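Local coordinates for P35 (Autographa californica nucleopolyhedrovirus, PDB 1P35), which inhibits caspases, blocks the apoptotic response of the infected insect host cell and suppresses its antiviral RNA interference, at residues 213-219 / 241-245; 190-194 / 287-291; 1-6 / 180-184; 8-14 / 29-35. One frame throughout, in Å; residues are numbered along the deposited sequence.

Overall arrangement
The four contacts tie together the strand-rich core of P35. Contacts 3 and 4 open at the N-terminus, contact 4 nested inside the long loop that contact 3 closes; contact 2 follows, with contact 1 nested inside it. Strand 191-199 of contact 2 runs beside strand 10-21 of contact 4, where Asp-194 meets Gln-12 and Thr-13. Contacts 2 and 3, centres about 10 Å apart, are joined through Asn-289 and Asn-291, which reach the backbone N of His-183 and Ala-182 respectively. Contact 1, about 22 Å from contacts 3 and 4 (centres), reaches them through contact 2, so distant parts of the chain form one connected body.

Contact 1: 213-219 / 241-245; sequences VQSLILP and IYKAL. With EDO (1,2-ethanediol), chain F.
Lys-243 reaches from strand 238-249 to the C-terminal end of helix 206-215, so the contact is a helix end and its following loop packed on an antiparallel sheet strand. Its CB lies near Leu-218 CD1, and CG comes next, 3.9 Å from Val-213 CG1. CD lies 3.4 Å from Val-213 O, with Leu-216 O also near, and CE goes on past Val-213 O. At the tip, NZ donates to two backbone oxygens. Lys-243 NZ meets Leu-216 O at 2.8 Å in the carbonyl plane, with a C=O...NZ angle of 152°, and approaches Gln-214 O, at 3.0 Å, from above its plane. Extended torsions beyond CG carry the ammonium this far. A lysine suits the place: its methylenes pack against valine and leucine, while its charge meets carbonyls at a helix end, where the helix dipole would probably favour a cation.

On one flank of the lysine, Val-213 is buried beside Ile-241, with CG2 of each 3.9 Å apart; Phe-268 and Tyr-230 also touch this valine. Its CG1 is anti to the backbone N (chi1 175°), which lays that methyl on the backbone of Tyr-242. On the other flank Leu-218 spreads over the strand at the point where Ala-244 has only a methyl, directed away. There Leu-218 CD1 rests 3.6 Å from Ala-244 C.

Contact 2: 190-194 / 287-291; sequences LYEYD and ALNKN. With EDO (1,2-ethanediol), chain F.
One face of the Tyr-191 ring carries Asn-289, whose CB sits over the ring centre, 3.7 Å from the centroid: a CH-pi contact. The amide of Asn-289 continues over the same face, its plane only 9° from that of the ring, so carboxamide and phenol are stacked. The Tyr-193 ring is met differently, at its edge, where Leu-288 O lies near the ring plane. Together the two tyrosines dock the loop between strands 284-286 and 292-295 onto strand 191-199, which pairs antiparallel with strand 284-286, among others.

The stack depends on the Asn-289 torsion: CG anti to the backbone N (chi1 176°) lays the amide along the ring. Its OD1 accepts from His-183 N, which would fix the rotation of the amide and joins the loop to a third part of the chain. Asparagine therefore suits the site, being flat enough to stack and polar enough to bind a backbone. Tyrosine is equally apt at 191, since its OH bonds to Asn-186 N while its face takes the amide.

At the outer end Leu-190 CD2 touches Ala-287 CB at 4.3 Å, and Ala-287 N donates to O2 of a 1,2-ethanediol, probably from the crystallisation liquor. Deeper in, Tyr-193 OH donates to Leu-288 O at 2.7 Å, tilted 26° from the carbonyl plane.

Contact 3: 1-6 / 180-184; sequences CVIFPV and PFAHE
Val-2 and Glu-184 bring the two backbones closest, their CA atoms 4.1 Å apart, where the short strand 2-4 passes a loop that has no regular structure. No backbone-to-backbone hydrogen bond joins the segments here; a weaker CA-H...O contact does, from His-183 CA to Cys-1 O at 3.5 Å. Further along, a cis peptide bond before Pro-5 turns the first segment, and the carbonyls of Pro-5 and Val-6 come within water's reach of Glu-184.

The carboxylate of Glu-184 takes over the pairing. Its OE1 accepts from Ile-3 N at 2.9 Å along a nearly straight N-H (170°), although the donor stands well above the carboxylate plane. The torsions explain the reach: CG lies between the backbone N and carbonyl carbon (chi1 62°), and a bend at chi2 folds the chain back over strand 2-4. Strand 2-4 pairs antiparallel with strand 42-48, with which Val-2 and Phe-4 make backbone bonds, so Glu-184 takes up the N-H of Ile-3, between those two residues. Glutamate suits the place because its second oxygen can face water: Glu-184 OE2 accepts from a water that also donates to Val-6 O, the two distances being 2.8 and 2.7 Å.

Apolar contacts add to this. Val-2 CG1 lies 3.8 Å from the CB methylene of Glu-184, the two side chains running antiparallel alongside one another. At the N-terminus Cys-1 SG packs 3.7 Å from Pro-180 CB, and both residues also touch Phe-46 and Tyr-29.

Contact 4: 8-14 / 29-35; sequences IDVSQTI and YINKIMN
A single water lies between three side chains of the two strands: Thr-13 OG1 at 2.6 Å, Tyr-29 OH at 2.7 Å and Asn-31 ND2, which donates to it. Thr-13 and Asn-31 run alongside each other, with Thr-13 OG1 next to Asn-31 CB, and Thr-13 CG2 touches Tyr-29 OH at 3.5 Å, so threonine offers a hydroxyl to the water and a methyl to the phenol. Asn-31 has its CG between the backbone N and carbonyl carbon (chi1 67°), a torsion that brings ND2 to the water, while its OD1 is hydrogen-bonded to Tyr-100 OH.

The strands belong to the antiparallel hairpin of 10-21 and 24-33. Ser-11 with Lys-32 and Ile-14 with Ile-30 are hydrogen-bonded pairs, and the register slips by one between them: a beta bulge. Gln-12 lies in this bulge with positive backbone angles (phi 49°, psi 58°). Its N is bound by Asp-194 of the neighbouring strand, and its NE2 donates to Ser-11 OG while lying 3.5 Å from Lys-32 CD.

At the Ile-8 end of the hairpin, Asn-35 OD1 accepts from Asp-9 N in its carbonyl plane, on a lone pair. Met-34 N donates to Asp-9 O at 2.8 Å, and Ile-8 CG2 packs on Ile-33 CG2.

Contact 1: 213-219 / 241-245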
loop_
_atom_site.group_PDB
_atom_site.type_symbol
_atom_site.label_atom_id
_atom_site.label_comp_id
_atom_site.label_asym_id
_atom_site.label_seq_id
_atom_site.Cartn_x
_atom_site.Cartn_y
_atom_site.Cartn_z
ATOM N N VAL A 213 23.859 -0.254 19.501
ATOM C CA VAL A 213 22.929 -1.281 19.974
ATOM C C VAL A 213 22.986 -1.553 21.496
ATOM O O VAL A 213 21.934 -1.722 22.129
ATOM C CB VAL A 213 23.108 -2.586 19.179
ATOM C CG1 VAL A 213 22.222 -3.728 19.742
ATOM C CG2 VAL A 213 22.722 -2.329 17.693
ATOM N N GLN A 214 24.195 -1.556 22.073
ATOM C CA GLN A 214 24.378 -1.787 23.523
ATOM C C GLN A 214 23.669 -0.693 24.336
ATOM O O GLN A 214 23.201 -0.955 25.458
ATOM C CB GLN A 214 25.883 -1.774 23.895
ATOM C CG GLN A 214 26.630 -2.916 23.334
ATOM C CD GLN A 214 28.152 -2.790 23.503
ATOM O OE1 GLN A 214 28.689 -1.754 23.918
ATOM N NE2 GLN A 214 28.839 -3.841 23.136
ATOM N N SER A 215 23.616 0.522 23.781
ATOM C CA SER A 215 22.982 1.671 24.455
ATOM C C SER A 215 21.439 1.650 24.408
ATOM O O SER A 215 20.760 2.372 25.160
ATOM C CB SER A 215 23.447 2.984 23.815
ATOM O OG SER A 215 22.756 3.237 22.581
ATOM N N LEU A 216 20.882 0.807 23.551
ATOM C CA LEU A 216 19.411 0.783 23.368
ATOM C C LEU A 216 18.629 0.124 24.468
ATOM O O LEU A 216 19.030 -0.907 24.942
ATOM C CB LEU A 216 19.011 0.066 22.075
ATOM C CG LEU A 216 19.626 0.546 20.790
ATOM C CD1 LEU A 216 19.128 -0.330 19.696
ATOM C CD2 LEU A 216 19.274 1.993 20.586
ATOM N N ILE A 217 17.494 0.726 24.825
ATOM C CA ILE A 217 16.605 0.187 25.829
ATOM C C ILE A 217 15.345 -0.240 25.035
ATOM O O ILE A 217 14.723 0.611 24.400
ATOM C CB ILE A 217 16.165 1.277 26.811
ATOM C CG1 ILE A 217 17.356 1.860 27.574
ATOM C CG2 ILE A 217 15.102 0.667 27.747
ATOM C CD1 ILE A 217 17.976 0.885 28.612
ATOM N N LEU A 218 14.962 -1.518 25.042
ATOM C CA LEU A 218 13.755 -1.947 24.306
ATOM C C LEU A 218 12.402 -1.808 25.029
ATOM O O LEU A 218 12.347 -1.661 26.253
ATOM C CB LEU A 218 13.857 -3.416 23.901
ATOM C CG LEU A 218 15.038 -3.916 23.103
ATOM C CD1 LEU A 218 14.755 -5.323 22.527
ATOM C CD2 LEU A 218 15.288 -2.947 22.023
ATOM N N PRO A 219 11.282 -1.881 24.268
ATOM C CA PRO A 219 9.913 -1.800 24.806
ATOM C C PRO A 219 9.685 -3.086 25.600
ATOM O O PRO A 219 10.245 -4.131 25.225
ATOM C CB PRO A 219 9.034 -1.834 23.532
ATOM C CG PRO A 219 9.934 -1.258 22.505
ATOM C CD PRO A 219 11.209 -2.013 22.803
ATOM N N ILE A 241 23.663 -7.108 14.331
ATOM C CA ILE A 241 24.003 -6.594 15.636
ATOM C C ILE A 241 22.689 -5.968 16.146
ATOM O O ILE A 241 22.292 -4.912 15.705
ATOM C CB ILE A 241 25.185 -5.591 15.486
ATOM C CG1 ILE A 241 26.462 -6.350 15.046
ATOM C CG2 ILE A 241 25.488 -4.877 16.782
ATOM C CD1 ILE A 241 27.653 -5.402 14.720
ATOM N N TYR A 242 22.030 -6.638 17.093
ATOM C CA TYR A 242 20.732 -6.189 17.573
ATOM C C TYR A 242 20.361 -6.681 18.972
ATOM O O TYR A 242 21.060 -7.492 19.590
ATOM C CB TYR A 242 19.631 -6.688 16.598
ATOM C CG TYR A 242 19.557 -8.208 16.506
ATOM C CD1 TYR A 242 20.465 -8.928 15.750
ATOM C CD2 TYR A 242 18.580 -8.928 17.199
ATOM C CE1 TYR A 242 20.401 -10.338 15.678
ATOM C CE2 TYR A 242 18.512 -10.340 17.123
ATOM C CZ TYR A 242 19.434 -11.027 16.357
ATOM O OH TYR A 242 19.392 -12.407 16.277
ATOM N N LYS A 243 19.257 -6.157 19.479
ATOM C CA LYS A 243 18.739 -6.616 20.739
ATOM C C LYS A 243 17.352 -7.173 20.417
ATOM O O LYS A 243 16.725 -6.768 19.411
ATOM C CB LYS A 243 18.639 -5.486 21.740
ATOM C CG LYS A 243 19.930 -5.230 22.469
ATOM C CD LYS A 243 19.845 -4.046 23.401
ATOM C CE LYS A 243 21.135 -3.978 24.272
ATOM N NZ LYS A 243 20.978 -2.913 25.230
ATOM N N ALA A 244 16.890 -8.110 21.248
ATOM C CA ALA A 244 15.588 -8.703 21.054
ATOM C C ALA A 244 14.967 -8.941 22.410
ATOM O O ALA A 244 15.671 -9.171 23.382
ATOM C CB ALA A 244 15.711 -10.045 20.282
ATOM N N LEU A 245 13.646 -8.923 22.459
ATOM C CA LEU A 245 12.918 -9.147 23.679
ATOM C C LEU A 245 12.522 -10.598 23.561
ATOM O O LEU A 245 11.957 -11.014 22.524
ATOM C CB LEU A 245 11.666 -8.289 23.738
ATOM C CG LEU A 245 10.864 -8.527 25.019
ATOM C CD1 LEU A 245 11.614 -7.958 26.267
ATOM C CD2 LEU A 245 9.548 -7.840 24.883
HETATM C C1 EDO F . 20.604 4.586 28.968
HETATM O O1 EDO F . 20.092 3.756 30.042
HETATM C C2 EDO F . 21.369 3.716 28.008
HETATM O O2 EDO F . 21.491 4.379 26.761
#

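Contact 2: 190-194 / 287-291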
loop_
_atom_site.group_PDB
_atom_site.type_symbol
_atom_site.label_atom_id
_atom_site.label_comp_id
_atom_site.label_asym_id
_atom_site.label_seq_id
_atom_site.Cartn_x
_atom_site.Cartn_y
_atom_site.Cartn_z
ATOM N N LEU A 190 17.907 11.627 27.920
ATOM C CA LEU A 190 17.431 10.360 27.373
ATOM C C LEU A 190 16.642 10.684 26.101
ATOM O O LEU A 190 15.788 11.592 26.088
ATOM C CB LEU A 190 16.492 9.664 28.335
ATOM C CG LEU A 190 17.058 9.048 29.592
ATOM C CD1 LEU A 190 15.884 8.371 30.318
ATOM C CD2 LEU A 190 18.167 8.022 29.214
ATOM N N TYR A 191 16.889 9.912 25.059
ATOM C CA TYR A 191 16.259 10.188 23.758
ATOM C C TYR A 191 15.459 9.007 23.283
ATOM O O TYR A 191 15.832 7.851 23.541
ATOM C CB TYR A 191 17.374 10.559 22.752
ATOM C CG TYR A 191 18.200 11.737 23.232
ATOM C CD1 TYR A 191 19.241 11.562 24.178
ATOM C CD2 TYR A 191 17.857 13.047 22.852
ATOM C CE1 TYR A 191 19.903 12.647 24.731
ATOM C CE2 TYR A 191 18.504 14.153 23.399
ATOM C CZ TYR A 191 19.520 13.954 24.341
ATOM O OH TYR A 191 20.093 15.064 24.919
ATOM N N GLU A 192 14.328 9.294 22.637
ATOM C CA GLU A 192 13.437 8.226 22.130
ATOM C C GLU A 192 13.662 8.138 20.656
ATOM O O GLU A 192 13.740 9.171 20.003
ATOM C CB GLU A 192 11.952 8.573 22.344
ATOM C CG GLU A 192 11.465 8.662 23.778
ATOM C CD GLU A 192 9.994 9.046 23.882
ATOM O OE1 GLU A 192 9.117 8.176 23.696
ATOM O OE2 GLU A 192 9.714 10.231 24.131
ATOM N N TYR A 193 13.797 6.925 20.129
ATOM C CA TYR A 193 13.969 6.754 18.684
ATOM C C TYR A 193 12.840 5.951 18.045
ATOM O O TYR A 193 12.260 5.097 18.664
ATOM C CB TYR A 193 15.239 6.033 18.358
ATOM C CG TYR A 193 16.506 6.757 18.651
ATOM C CD1 TYR A 193 17.032 6.812 19.959
ATOM C CD2 TYR A 193 17.256 7.302 17.596
ATOM C CE1 TYR A 193 18.293 7.381 20.199
ATOM C CE2 TYR A 193 18.499 7.860 17.817
ATOM C CZ TYR A 193 19.030 7.900 19.101
ATOM O OH TYR A 193 20.302 8.426 19.237
ATOM N N ASP A 194 12.515 6.278 16.795
ATOM C CA ASP A 194 11.500 5.564 16.039
ATOM C C ASP A 194 11.826 5.892 14.589
ATOM O O ASP A 194 11.270 6.833 13.995
ATOM C CB ASP A 194 10.062 5.994 16.378
ATOM C CG ASP A 194 9.039 5.138 15.632
ATOM O OD1 ASP A 194 9.435 4.004 15.220
ATOM O OD2 ASP A 194 7.881 5.559 15.464
ATOM N N ALA A 287 20.589 6.836 25.727
ATOM C CA ALA A 287 21.300 7.989 26.232
ATOM C C ALA A 287 22.248 8.482 25.122
ATOM O O ALA A 287 22.703 9.594 25.169
ATOM C CB ALA A 287 22.110 7.598 27.485
ATOM N N LEU A 288 22.583 7.613 24.168
ATOM C CA LEU A 288 23.428 8.002 23.033
ATOM C C LEU A 288 22.512 8.777 22.062
ATOM O O LEU A 288 21.491 8.251 21.626
ATOM C CB LEU A 288 23.958 6.759 22.248
ATOM C CG LEU A 288 25.329 6.128 22.512
ATOM C CD1 LEU A 288 25.535 4.913 21.602
ATOM C CD2 LEU A 288 26.438 7.162 22.240
ATOM N N ASN A 289 22.888 9.997 21.725
ATOM C CA ASN A 289 22.132 10.819 20.782
ATOM C C ASN A 289 23.107 11.185 19.694
ATOM O O ASN A 289 23.735 12.237 19.755
ATOM C CB ASN A 289 21.639 12.110 21.440
ATOM C CG ASN A 289 20.936 13.006 20.440
ATOM O OD1 ASN A 289 20.200 12.522 19.586
ATOM N ND2 ASN A 289 21.139 14.301 20.552
ATOM N N LYS A 290 23.290 10.311 18.718
ATOM C CA LYS A 290 24.255 10.590 17.670
ATOM C C LYS A 290 23.930 10.066 16.243
ATOM O O LYS A 290 23.051 9.217 16.056
ATOM C CB LYS A 290 25.644 10.073 18.128
ATOM C CG LYS A 290 25.690 8.615 18.495
ATOM C CD LYS A 290 27.126 8.099 18.799
ATOM C CE LYS A 290 28.025 7.991 17.572
ATOM N NZ LYS A 290 29.365 7.406 17.909
ATOM N N ASN A 291 24.634 10.605 15.236
ATOM C CA ASN A 291 24.450 10.116 13.866
ATOM C C ASN A 291 25.355 8.876 13.684
ATOM O O ASN A 291 26.222 8.595 14.490
ATOM C CB ASN A 291 24.863 11.217 12.850
ATOM C CG ASN A 291 24.028 12.482 13.009
ATOM O OD1 ASN A 291 22.816 12.390 13.250
ATOM N ND2 ASN A 291 24.650 13.654 12.849
HETATM C C1 EDO F . 20.604 4.586 28.968
HETATM O O1 EDO F . 20.092 3.756 30.042
HETATM C C2 EDO F . 21.369 3.716 28.008
HETATM O O2 EDO F . 21.491 4.379 26.761
#

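Contact 3: 1-6 / 180-184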
loop_
_atom_site.group_PDB
_atom_site.type_symbol
_atom_site.label_atom_id
_atom_site.label_comp_id
_atom_site.label_asym_id
_atom_site.label_seq_id
_atom_site.Cartn_x
_atom_site.Cartn_y
_atom_site.Cartn_z
ATOM N N CYS A 1 16.320 16.276 11.759
ATOM C CA CYS A 1 16.417 15.418 12.938
ATOM C C CYS A 1 16.581 16.285 14.158
ATOM O O CYS A 1 16.001 16.001 15.194
ATOM C CB CYS A 1 17.602 14.565 12.728
ATOM S SG CYS A 1 17.435 14.143 11.090
ATOM N N VAL A 2 17.419 17.303 14.021
ATOM C CA VAL A 2 17.658 18.288 15.110
ATOM C C VAL A 2 16.526 19.243 14.805
ATOM O O VAL A 2 16.591 20.059 13.870
ATOM C CB VAL A 2 19.025 18.987 14.932
ATOM C CG1 VAL A 2 19.280 19.965 16.034
ATOM C CG2 VAL A 2 20.106 17.933 14.852
ATOM N N ILE A 3 15.454 19.083 15.543
ATOM C CA ILE A 3 14.260 19.888 15.301
ATOM C C ILE A 3 14.071 21.102 16.184
ATOM O O ILE A 3 14.357 21.071 17.375
ATOM C CB ILE A 3 13.036 18.970 15.382
ATOM C CG1 ILE A 3 13.189 17.877 14.306
ATOM C CG2 ILE A 3 11.745 19.751 15.206
ATOM C CD1 ILE A 3 11.996 16.915 14.207
ATOM N N PHE A 4 13.585 22.179 15.577
ATOM C CA PHE A 4 13.327 23.440 16.282
ATOM C C PHE A 4 12.007 23.947 15.742
ATOM O O PHE A 4 11.714 23.766 14.568
ATOM C CB PHE A 4 14.397 24.500 15.947
ATOM C CG PHE A 4 14.128 25.847 16.567
ATOM C CD1 PHE A 4 14.531 26.112 17.868
ATOM C CD2 PHE A 4 13.332 26.791 15.902
ATOM C CE1 PHE A 4 14.127 27.297 18.517
ATOM C CE2 PHE A 4 12.914 27.981 16.528
ATOM C CZ PHE A 4 13.312 28.229 17.847
ATOM N N PRO A 5 11.140 24.508 16.588
ATOM C CA PRO A 5 11.094 24.736 18.032
ATOM C C PRO A 5 11.326 23.395 18.717
ATOM O O PRO A 5 11.012 22.364 18.141
ATOM C CB PRO A 5 9.664 25.203 18.240
ATOM C CG PRO A 5 9.422 26.024 16.988
ATOM C CD PRO A 5 9.931 25.052 15.944
ATOM N N VAL A 6 11.822 23.400 19.950
ATOM C CA VAL A 6 12.096 22.135 20.620
ATOM C C VAL A 6 10.897 21.362 21.185
ATOM O O VAL A 6 11.022 20.197 21.566
ATOM C CB VAL A 6 13.151 22.326 21.725
ATOM C CG1 VAL A 6 14.500 22.702 21.092
ATOM C CG2 VAL A 6 12.686 23.417 22.695
ATOM N N PRO A 180 21.496 10.610 9.409
ATOM C CA PRO A 180 21.039 11.531 10.472
ATOM C C PRO A 180 20.092 11.027 11.542
ATOM O O PRO A 180 18.909 11.375 11.547
ATOM C CB PRO A 180 20.468 12.698 9.653
ATOM C CG PRO A 180 19.818 11.984 8.494
ATOM C CD PRO A 180 20.923 10.980 8.088
ATOM N N PHE A 181 20.604 10.216 12.466
ATOM C CA PHE A 181 19.762 9.716 13.549
ATOM C C PHE A 181 19.677 10.674 14.719
ATOM O O PHE A 181 18.708 10.625 15.479
ATOM C CB PHE A 181 20.278 8.357 14.073
ATOM C CG PHE A 181 20.140 7.238 13.095
ATOM C CD1 PHE A 181 18.942 7.009 12.449
ATOM C CD2 PHE A 181 21.209 6.373 12.855
ATOM C CE1 PHE A 181 18.788 5.929 11.580
ATOM C CE2 PHE A 181 21.069 5.287 11.979
ATOM C CZ PHE A 181 19.838 5.068 11.342
ATOM N N ALA A 182 20.674 11.540 14.898
ATOM C CA ALA A 182 20.646 12.431 16.072
ATOM C C ALA A 182 19.468 13.418 16.165
ATOM O O ALA A 182 18.913 13.903 15.140
ATOM C CB ALA A 182 22.006 13.217 16.197
ATOM N N HIS A 183 19.111 13.721 17.409
ATOM C CA HIS A 183 18.000 14.627 17.704
ATOM C C HIS A 183 18.576 15.895 18.323
ATOM O O HIS A 183 19.791 15.946 18.670
ATOM C CB HIS A 183 17.054 14.012 18.752
ATOM C CG HIS A 183 16.662 12.587 18.476
ATOM N ND1 HIS A 183 15.525 12.245 17.782
ATOM C CD2 HIS A 183 17.265 11.421 18.804
ATOM C CE1 HIS A 183 15.438 10.932 17.697
ATOM N NE2 HIS A 183 16.483 10.406 18.309
ATOM N N GLU A 184 17.729 16.925 18.439
ATOM C CA GLU A 184 18.174 18.109 19.129
ATOM C C GLU A 184 18.355 17.637 20.612
ATOM O O GLU A 184 17.697 16.698 21.069
ATOM C CB GLU A 184 17.108 19.174 19.092
ATOM C CG GLU A 184 15.846 18.767 19.766
ATOM C CD GLU A 184 14.909 17.950 18.881
ATOM O OE1 GLU A 184 15.340 17.351 17.881
ATOM O OE2 GLU A 184 13.720 17.891 19.210
HETATM O O HOH W 1 11.805 19.445 18.695
HETATM O O HOH W 2 12.968 18.395 21.885
#

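Contact 4: 8-14 / 29-35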
loop_
_atom_site.group_PDB
_atom_site.type_symbol
_atom_site.label_atom_id
_atom_site.label_comp_id
_atom_site.label_asym_id
_atom_site.label_seq_id
_atom_site.Cartn_x
_atom_site.Cartn_y
_atom_site.Cartn_z
ATOM N N ILE A 8 7.942 20.456 19.555
ATOM C CA ILE A 8 7.612 19.562 18.457
ATOM C C ILE A 8 7.709 18.070 18.689
ATOM O O ILE A 8 8.772 17.568 19.005
ATOM C CB ILE A 8 8.454 19.882 17.207
ATOM C CG1 ILE A 8 8.260 21.341 16.807
ATOM C CG2 ILE A 8 8.012 18.973 16.055
ATOM C CD1 ILE A 8 6.834 21.649 16.435
ATOM N N ASP A 9 6.592 17.375 18.467
ATOM C CA ASP A 9 6.501 15.939 18.627
ATOM C C ASP A 9 6.492 15.257 17.251
ATOM O O ASP A 9 5.671 15.561 16.401
ATOM C CB ASP A 9 5.231 15.589 19.404
ATOM C CG ASP A 9 5.429 14.406 20.323
ATOM O OD1 ASP A 9 5.524 13.261 19.818
ATOM O OD2 ASP A 9 5.524 14.631 21.554
ATOM N N VAL A 10 7.422 14.337 17.060
ATOM C CA VAL A 10 7.605 13.594 15.835
ATOM C C VAL A 10 7.667 12.113 16.095
ATOM O O VAL A 10 7.903 11.707 17.212
ATOM C CB VAL A 10 8.973 14.006 15.125
ATOM C CG1 VAL A 10 10.184 13.776 16.059
ATOM C CG2 VAL A 10 9.180 13.186 13.875
ATOM N N SER A 11 7.450 11.320 15.039
ATOM C CA SER A 11 7.586 9.854 15.079
ATOM C C SER A 11 7.689 9.295 13.671
ATOM O O SER A 11 7.638 10.034 12.683
ATOM C CB SER A 11 6.406 9.160 15.805
ATOM O OG SER A 11 5.183 9.203 15.081
ATOM N N GLN A 12 7.886 7.989 13.578
ATOM C CA GLN A 12 7.915 7.324 12.291
ATOM C C GLN A 12 8.809 7.960 11.203
ATOM O O GLN A 12 8.341 8.273 10.090
ATOM C CB GLN A 12 6.484 7.219 11.746
ATOM C CG GLN A 12 5.448 6.589 12.684
ATOM C CD GLN A 12 4.024 6.846 12.180
ATOM O OE1 GLN A 12 3.539 6.198 11.234
ATOM N NE2 GLN A 12 3.372 7.848 12.777
ATOM N N THR A 13 10.097 8.092 11.508
ATOM C CA THR A 13 11.055 8.634 10.578
ATOM C C THR A 13 11.576 7.485 9.699
ATOM O O THR A 13 11.946 6.416 10.187
ATOM C CB THR A 13 12.211 9.357 11.352
ATOM O OG1 THR A 13 11.656 10.442 12.120
ATOM C CG2 THR A 13 13.232 9.938 10.400
ATOM N N ILE A 14 11.568 7.719 8.393
ATOM C CA ILE A 14 12.032 6.752 7.403
ATOM C C ILE A 14 13.101 7.429 6.554
ATOM O O ILE A 14 12.882 8.516 6.030
ATOM C CB ILE A 14 10.856 6.309 6.526
ATOM C CG1 ILE A 14 9.729 5.797 7.446
ATOM C CG2 ILE A 14 11.269 5.182 5.612
ATOM C CD1 ILE A 14 8.494 5.324 6.707
ATOM N N TYR A 29 14.227 11.444 3.151
ATOM C CA TYR A 29 14.037 11.589 4.572
ATOM C C TYR A 29 12.554 11.922 4.709
ATOM O O TYR A 29 12.082 12.915 4.126
ATOM C CB TYR A 29 14.943 12.748 5.098
ATOM C CG TYR A 29 14.991 12.849 6.632
ATOM C CD1 TYR A 29 13.906 13.345 7.317
ATOM C CD2 TYR A 29 16.093 12.379 7.383
ATOM C CE1 TYR A 29 13.860 13.388 8.692
ATOM C CE2 TYR A 29 16.071 12.408 8.819
ATOM C CZ TYR A 29 14.911 12.932 9.454
ATOM O OH TYR A 29 14.749 13.028 10.832
ATOM N N ILE A 30 11.853 11.083 5.479
ATOM C CA ILE A 30 10.412 11.182 5.697
ATOM C C ILE A 30 10.114 11.060 7.195
ATOM O O ILE A 30 10.705 10.194 7.919
ATOM C CB ILE A 30 9.661 9.967 5.020
ATOM C CG1 ILE A 30 9.787 10.008 3.522
ATOM C CG2 ILE A 30 8.175 9.950 5.361
ATOM C CD1 ILE A 30 10.237 8.599 2.988
ATOM N N ASN A 31 9.223 11.924 7.681
ATOM C CA ASN A 31 8.818 11.783 9.092
ATOM C C ASN A 31 7.387 12.247 9.276
ATOM O O ASN A 31 6.746 12.680 8.317
ATOM C CB ASN A 31 9.760 12.529 10.072
ATOM C CG ASN A 31 9.714 14.054 9.947
ATOM O OD1 ASN A 31 8.867 14.637 9.252
ATOM N ND2 ASN A 31 10.665 14.709 10.613
ATOM N N LYS A 32 6.876 12.130 10.494
ATOM C CA LYS A 32 5.516 12.567 10.768
ATOM C C LYS A 32 5.390 13.432 11.993
ATOM O O LYS A 32 5.557 12.961 13.128
ATOM C CB LYS A 32 4.588 11.359 10.855
ATOM C CG LYS A 32 3.106 11.702 10.954
ATOM C CD LYS A 32 2.235 10.454 10.816
ATOM C CE LYS A 32 2.534 9.747 9.493
ATOM N NZ LYS A 32 1.680 8.572 9.251
ATOM N N ILE A 33 5.082 14.702 11.775
ATOM C CA ILE A 33 4.941 15.676 12.884
ATOM C C ILE A 33 3.511 15.824 13.413
ATOM O O ILE A 33 2.567 15.979 12.659
ATOM C CB ILE A 33 5.519 17.063 12.446
ATOM C CG1 ILE A 33 7.025 16.890 12.210
ATOM C CG2 ILE A 33 5.237 18.161 13.521
ATOM C CD1 ILE A 33 7.757 18.097 11.665
ATOM N N MET A 34 3.381 15.780 14.732
ATOM C CA MET A 34 2.097 15.834 15.436
ATOM C C MET A 34 1.428 17.155 15.853
ATOM O O MET A 34 0.240 17.141 16.189
ATOM C CB MET A 34 2.196 14.965 16.685
ATOM C CG MET A 34 2.040 13.480 16.440
ATOM S SD MET A 34 0.399 13.105 15.798
ATOM C CE MET A 34 -0.736 13.927 17.080
ATOM N N ASN A 35 2.140 18.279 15.851
ATOM C CA ASN A 35 1.527 19.557 16.282
ATOM C C ASN A 35 0.492 20.220 15.353
ATOM O O ASN A 35 0.622 20.188 14.127
ATOM C CB ASN A 35 2.635 20.558 16.579
ATOM C CG ASN A 35 3.606 20.030 17.594
ATOM O OD1 ASN A 35 4.158 18.931 17.431
ATOM N ND2 ASN A 35 3.827 20.793 18.654
HETATM O O HOH W 3 12.404 12.966 12.196
#